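Local coordinates for uncharacterized protein (Nostoc punctiforme, PDB 2QDR), which is of unknown function but has a cupin-type double-stranded beta-helix fold and is thought, without proof, to be a dioxygenase, at residues G71-L83 with S94-S106. Residues are numbered along the deposited sequence; the frame is centred on the assembly and turned at random.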
loop_
_atom_site.group_PDB
_atom_site.type_symbol
_atom_site.label_atom_id
_atom_site.label_comp_id
_atom_site.label_asym_id
_atom_site.label_seq_id
_atom_site.Cartn_x
_atom_site.Cartn_y
_atom_site.Cartn_z
ATOM N N GLY A 71 40.199 -31.399 -19.965
ATOM C CA GLY A 71 40.368 -32.227 -18.768
ATOM C C GLY A 71 39.406 -33.412 -18.678
ATOM O O GLY A 71 39.652 -34.343 -17.920
HETATM N N MSE A 72 38.321 -33.386 -19.449
HETATM C CA MSE A 72 37.324 -34.443 -19.474
HETATM C C MSE A 72 37.930 -35.700 -20.072
HETATM O O MSE A 72 38.796 -35.577 -20.934
HETATM C CB MSE A 72 36.172 -33.984 -20.367
HETATM C CG MSE A 72 34.909 -34.784 -20.359
HETATM SE SE MSE A 72 33.894 -34.502 -18.724
HETATM C CE MSE A 72 33.350 -32.653 -18.914
ATOM N N PRO A 73 37.537 -36.908 -19.599
ATOM C CA PRO A 73 38.102 -38.105 -20.234
ATOM C C PRO A 73 37.762 -38.107 -21.731
ATOM O O PRO A 73 36.642 -37.739 -22.108
ATOM C CB PRO A 73 37.424 -39.260 -19.490
ATOM C CG PRO A 73 37.018 -38.691 -18.187
ATOM C CD PRO A 73 36.649 -37.266 -18.478
ATOM N N ASP A 74 38.728 -38.476 -22.570
ATOM C CA ASP A 74 38.504 -38.450 -24.045
ATOM C C ASP A 74 37.424 -39.429 -24.553
ATOM O O ASP A 74 36.818 -39.148 -25.588
ATOM C CB ASP A 74 39.829 -38.553 -24.857
ATOM C CG ASP A 74 40.681 -39.726 -24.480
ATOM O OD1 ASP A 74 40.288 -40.485 -23.572
ATOM O OD2 ASP A 74 41.764 -39.868 -25.084
ATOM N N ASN A 75 37.133 -40.508 -23.814
ATOM C CA ASN A 75 36.076 -41.466 -24.208
ATOM C C ASN A 75 34.633 -40.898 -24.138
ATOM O O ASN A 75 33.724 -41.443 -24.771
ATOM C CB ASN A 75 36.186 -42.789 -23.403
ATOM C CG ASN A 75 36.006 -42.618 -21.878
ATOM O OD1 ASN A 75 35.598 -41.575 -21.374
ATOM N ND2 ASN A 75 36.314 -43.676 -21.148
ATOM N N ILE A 76 34.445 -39.804 -23.391
ATOM C CA ILE A 76 33.140 -39.154 -23.225
ATOM C C ILE A 76 32.618 -38.675 -24.583
ATOM O O ILE A 76 33.412 -38.305 -25.442
ATOM C CB ILE A 76 33.204 -37.973 -22.181
ATOM C CG1 ILE A 76 33.718 -38.458 -20.798
ATOM C CG2 ILE A 76 31.845 -37.256 -22.050
ATOM C CD1 ILE A 76 32.914 -39.571 -20.116
ATOM N N ALA A 77 31.299 -38.739 -24.790
ATOM C CA ALA A 77 30.700 -38.324 -26.051
ATOM C C ALA A 77 30.897 -36.826 -26.232
ATOM O O ALA A 77 30.775 -36.077 -25.259
ATOM C CB ALA A 77 29.230 -38.674 -26.085
ATOM N N PRO A 78 31.212 -36.379 -27.463
ATOM C CA PRO A 78 31.406 -34.952 -27.672
ATOM C C PRO A 78 30.104 -34.207 -27.987
ATOM O O PRO A 78 29.125 -34.803 -28.421
ATOM C CB PRO A 78 32.306 -34.920 -28.898
ATOM C CG PRO A 78 31.823 -36.079 -29.717
ATOM C CD PRO A 78 31.382 -37.131 -28.725
ATOM N N GLY A 79 30.127 -32.901 -27.769
ATOM C CA GLY A 79 28.994 -32.019 -28.047
ATOM C C GLY A 79 29.454 -31.112 -29.169
ATOM O O GLY A 79 30.524 -31.339 -29.757
ATOM N N SER A 80 28.634 -30.117 -29.483
ATOM C CA SER A 80 28.938 -29.133 -30.506
ATOM C C SER A 80 28.947 -27.815 -29.787
ATOM O O SER A 80 28.401 -27.736 -28.688
ATOM C CB SER A 80 27.871 -29.108 -31.581
ATOM O OG SER A 80 26.685 -28.516 -31.089
ATOM N N ARG A 81 29.539 -26.783 -30.389
ATOM C CA ARG A 81 29.560 -25.457 -29.765
ATOM C C ARG A 81 29.561 -24.308 -30.769
ATOM O O ARG A 81 30.283 -24.333 -31.763
ATOM C CB ARG A 81 30.771 -25.285 -28.839
ATOM C CG ARG A 81 30.712 -23.969 -28.035
ATOM C CD ARG A 81 31.803 -23.822 -27.003
ATOM N NE ARG A 81 33.129 -23.690 -27.596
ATOM C CZ ARG A 81 34.256 -23.463 -26.913
ATOM N NH1 ARG A 81 34.253 -23.329 -25.578
ATOM N NH2 ARG A 81 35.408 -23.361 -27.577
ATOM N N ARG A 82 28.723 -23.317 -30.464
ATOM C CA ARG A 82 28.573 -22.072 -31.201
ATOM C C ARG A 82 29.054 -21.049 -30.203
ATOM O O ARG A 82 28.365 -20.786 -29.229
ATOM C CB ARG A 82 27.132 -21.852 -31.681
ATOM C CG ARG A 82 26.910 -22.579 -32.991
ATOM C CD ARG A 82 25.500 -22.710 -33.489
ATOM N NE ARG A 82 24.770 -23.737 -32.747
ATOM C CZ ARG A 82 23.618 -24.303 -33.125
ATOM N NH1 ARG A 82 23.029 -23.987 -34.286
ATOM N NH2 ARG A 82 23.063 -25.236 -32.343
ATOM N N LEU A 83 30.263 -20.534 -30.418
ATOM C CA LEU A 83 30.882 -19.570 -29.528
ATOM C C LEU A 83 30.338 -18.159 -29.817
ATOM O O LEU A 83 30.681 -17.556 -30.829
ATOM C CB LEU A 83 32.399 -19.650 -29.698
ATOM C CG LEU A 83 33.276 -18.970 -28.650
ATOM C CD1 LEU A 83 33.198 -19.683 -27.303
ATOM C CD2 LEU A 83 34.720 -18.929 -29.128
ATOM N N SER A 94 28.251 -19.402 -24.841
ATOM C CA SER A 94 28.086 -20.226 -26.036
ATOM C C SER A 94 26.850 -21.109 -25.984
ATOM O O SER A 94 26.296 -21.378 -24.921
ATOM C CB SER A 94 29.357 -21.053 -26.255
ATOM O OG SER A 94 29.730 -21.725 -25.075
ATOM N N ARG A 95 26.420 -21.521 -27.169
ATOM C CA ARG A 95 25.262 -22.366 -27.358
ATOM C C ARG A 95 25.817 -23.738 -27.694
ATOM O O ARG A 95 26.361 -23.944 -28.789
ATOM C CB ARG A 95 24.417 -21.803 -28.480
ATOM C CG ARG A 95 23.112 -22.517 -28.746
ATOM C CD ARG A 95 22.524 -21.923 -29.984
ATOM N NE ARG A 95 21.288 -22.552 -30.428
ATOM C CZ ARG A 95 20.727 -22.333 -31.622
ATOM N NH1 ARG A 95 21.291 -21.518 -32.525
ATOM N NH2 ARG A 95 19.602 -22.959 -31.941
ATOM N N VAL A 96 25.719 -24.662 -26.738
ATOM C CA VAL A 96 26.233 -26.018 -26.918
ATOM C C VAL A 96 25.083 -26.984 -27.150
ATOM O O VAL A 96 23.947 -26.689 -26.771
ATOM C CB VAL A 96 27.112 -26.512 -25.711
ATOM C CG1 VAL A 96 28.308 -25.586 -25.493
ATOM C CG2 VAL A 96 26.317 -26.658 -24.408
ATOM N N VAL A 97 25.377 -28.110 -27.803
ATOM C CA VAL A 97 24.374 -29.135 -28.059
ATOM C C VAL A 97 24.970 -30.474 -27.660
ATOM O O VAL A 97 25.927 -30.940 -28.282
ATOM C CB VAL A 97 23.909 -29.180 -29.523
ATOM C CG1 VAL A 97 22.825 -30.263 -29.721
ATOM C CG2 VAL A 97 23.420 -27.793 -29.947
ATOM N N LEU A 98 24.398 -31.074 -26.619
ATOM C CA LEU A 98 24.830 -32.361 -26.107
ATOM C C LEU A 98 23.983 -33.456 -26.760
ATOM O O LEU A 98 22.761 -33.323 -26.817
ATOM C CB LEU A 98 24.675 -32.393 -24.593
ATOM C CG LEU A 98 25.413 -31.288 -23.830
ATOM C CD1 LEU A 98 25.197 -31.462 -22.342
ATOM C CD2 LEU A 98 26.912 -31.259 -24.128
ATOM N N PRO A 99 24.618 -34.540 -27.254
ATOM C CA PRO A 99 23.836 -35.600 -27.910
ATOM C C PRO A 99 23.026 -36.497 -26.947
ATOM O O PRO A 99 23.306 -36.496 -25.750
ATOM C CB PRO A 99 24.914 -36.413 -28.630
ATOM C CG PRO A 99 26.120 -36.237 -27.819
ATOM C CD PRO A 99 26.060 -34.848 -27.269
ATOM N N PRO A 100 22.034 -37.260 -27.473
ATOM C CA PRO A 100 21.144 -38.175 -26.720
ATOM C C PRO A 100 21.763 -39.056 -25.622
ATOM O O PRO A 100 21.242 -39.071 -24.509
ATOM C CB PRO A 100 20.583 -39.077 -27.825
ATOM C CG PRO A 100 20.503 -38.201 -28.992
ATOM C CD PRO A 100 21.675 -37.265 -28.909
ATOM N N LYS A 101 22.855 -39.755 -25.931
ATOM C CA LYS A 101 23.518 -40.642 -24.962
ATOM C C LYS A 101 24.677 -39.964 -24.202
ATOM O O LYS A 101 25.533 -40.664 -23.655
ATOM C CB LYS A 101 23.999 -41.932 -25.655
ATOM C CG LYS A 101 22.895 -42.748 -26.333
ATOM N N PHE A 102 24.713 -38.626 -24.148
ATOM C CA PHE A 102 25.782 -37.912 -23.442
ATOM C C PHE A 102 25.744 -38.290 -21.972
ATOM O O PHE A 102 24.675 -38.331 -21.370
ATOM C CB PHE A 102 25.652 -36.399 -23.610
ATOM C CG PHE A 102 26.737 -35.611 -22.925
ATOM C CD1 PHE A 102 27.939 -35.353 -23.573
ATOM C CD2 PHE A 102 26.551 -35.107 -21.642
ATOM C CE1 PHE A 102 28.944 -34.625 -22.951
ATOM C CE2 PHE A 102 27.549 -34.376 -21.013
ATOM C CZ PHE A 102 28.751 -34.136 -21.672
ATOM N N GLU A 103 26.918 -38.582 -21.418
ATOM C CA GLU A 103 27.047 -38.984 -20.028
ATOM C C GLU A 103 28.468 -38.632 -19.587
ATOM O O GLU A 103 29.432 -39.073 -20.212
ATOM C CB GLU A 103 26.719 -40.466 -19.888
ATOM C CG GLU A 103 26.680 -40.970 -18.460
ATOM C CD GLU A 103 26.096 -42.374 -18.341
ATOM O OE1 GLU A 103 25.862 -43.040 -19.374
ATOM O OE2 GLU A 103 25.861 -42.811 -17.195
ATOM N N ALA A 104 28.574 -37.799 -18.550
ATOM C CA ALA A 104 29.853 -37.342 -18.016
ATOM C C ALA A 104 30.003 -37.722 -16.539
ATOM O O ALA A 104 28.998 -37.889 -15.829
ATOM C CB ALA A 104 29.986 -35.833 -18.199
ATOM N N PRO A 105 31.261 -37.840 -16.066
ATOM C CA PRO A 105 31.506 -38.211 -14.686
ATOM C C PRO A 105 31.405 -37.015 -13.754
ATOM O O PRO A 105 31.317 -35.868 -14.202
ATOM C CB PRO A 105 32.942 -38.724 -14.728
ATOM C CG PRO A 105 33.583 -37.882 -15.751
ATOM C CD PRO A 105 32.530 -37.606 -16.783
ATOM N N SER A 106 31.423 -37.318 -12.460
ATOM C CA SER A 106 31.364 -36.327 -11.410
ATOM C C SER A 106 32.718 -35.649 -11.307
ATOM O O SER A 106 33.727 -36.191 -11.768
ATOM C CB SER A 106 31.023 -36.997 -10.082
ATOM O OG SER A 106 32.002 -37.973 -9.746
#
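Arg82 and Arg95 run alongside each other in the same direction, their guanidinium groups stacked: the planes are 6° apart and the centres 3.8 Å. The two chains reach this overlap differently, that of Arg95 staying stretched out as far as NE, that of Arg82 bent at its third torsion. Two like charges are thus held face to face, and acidic neighbours probably offset them: Arg95 NH2 forms a salt bridge with Glu155, and Glu63 makes a long, weak ion pair with Arg82. Arg95 NH1 is also hydrogen-bonded to Asn59 OD1, which helps hold the group in place. Replacing Arg95 by an alanine would probably leave Glu155 without its salt-bridge partner and the Arg82 guanidinium with one face uncovered and freer to turn.

On the same face of the sheet, Val97 CG2 meets the edge of the Arg82 guanidinium, 3.5 Å from NH2. Ser80 OG packs on Val97 CB while its hydrogen bond goes to Glu63. Beneath these side chains the strands pair by four backbone hydrogen bonds, two between Ser80 and Val97 and two between Arg82 and Arg95; the straightest, Arg95 N to Arg82 O, spans 2.9 Å with 163° at the hydrogen.

Away from these buried pairs, the 71-78 loop meets 99-105 without hydrogen bonds, through sparser, partly exposed contacts. Ile76 CD1 and Pro105 CD meet tip to tip at 3.9 Å, and selenomethionine Met72 lays SE 3.9 Å from Pro105 CD. Nearer the strands, Ala77 O sits at the edge of the Phe102 ring, 3.3 Å from CE1, and Trp146 meets that ring edge-to-face. Strands 79-83 and 94-98 run antiparallel, 166° between their directions; paired and consecutive in the chain, they form a beta hairpin, part of the double-stranded beta-helix that characterises cupins.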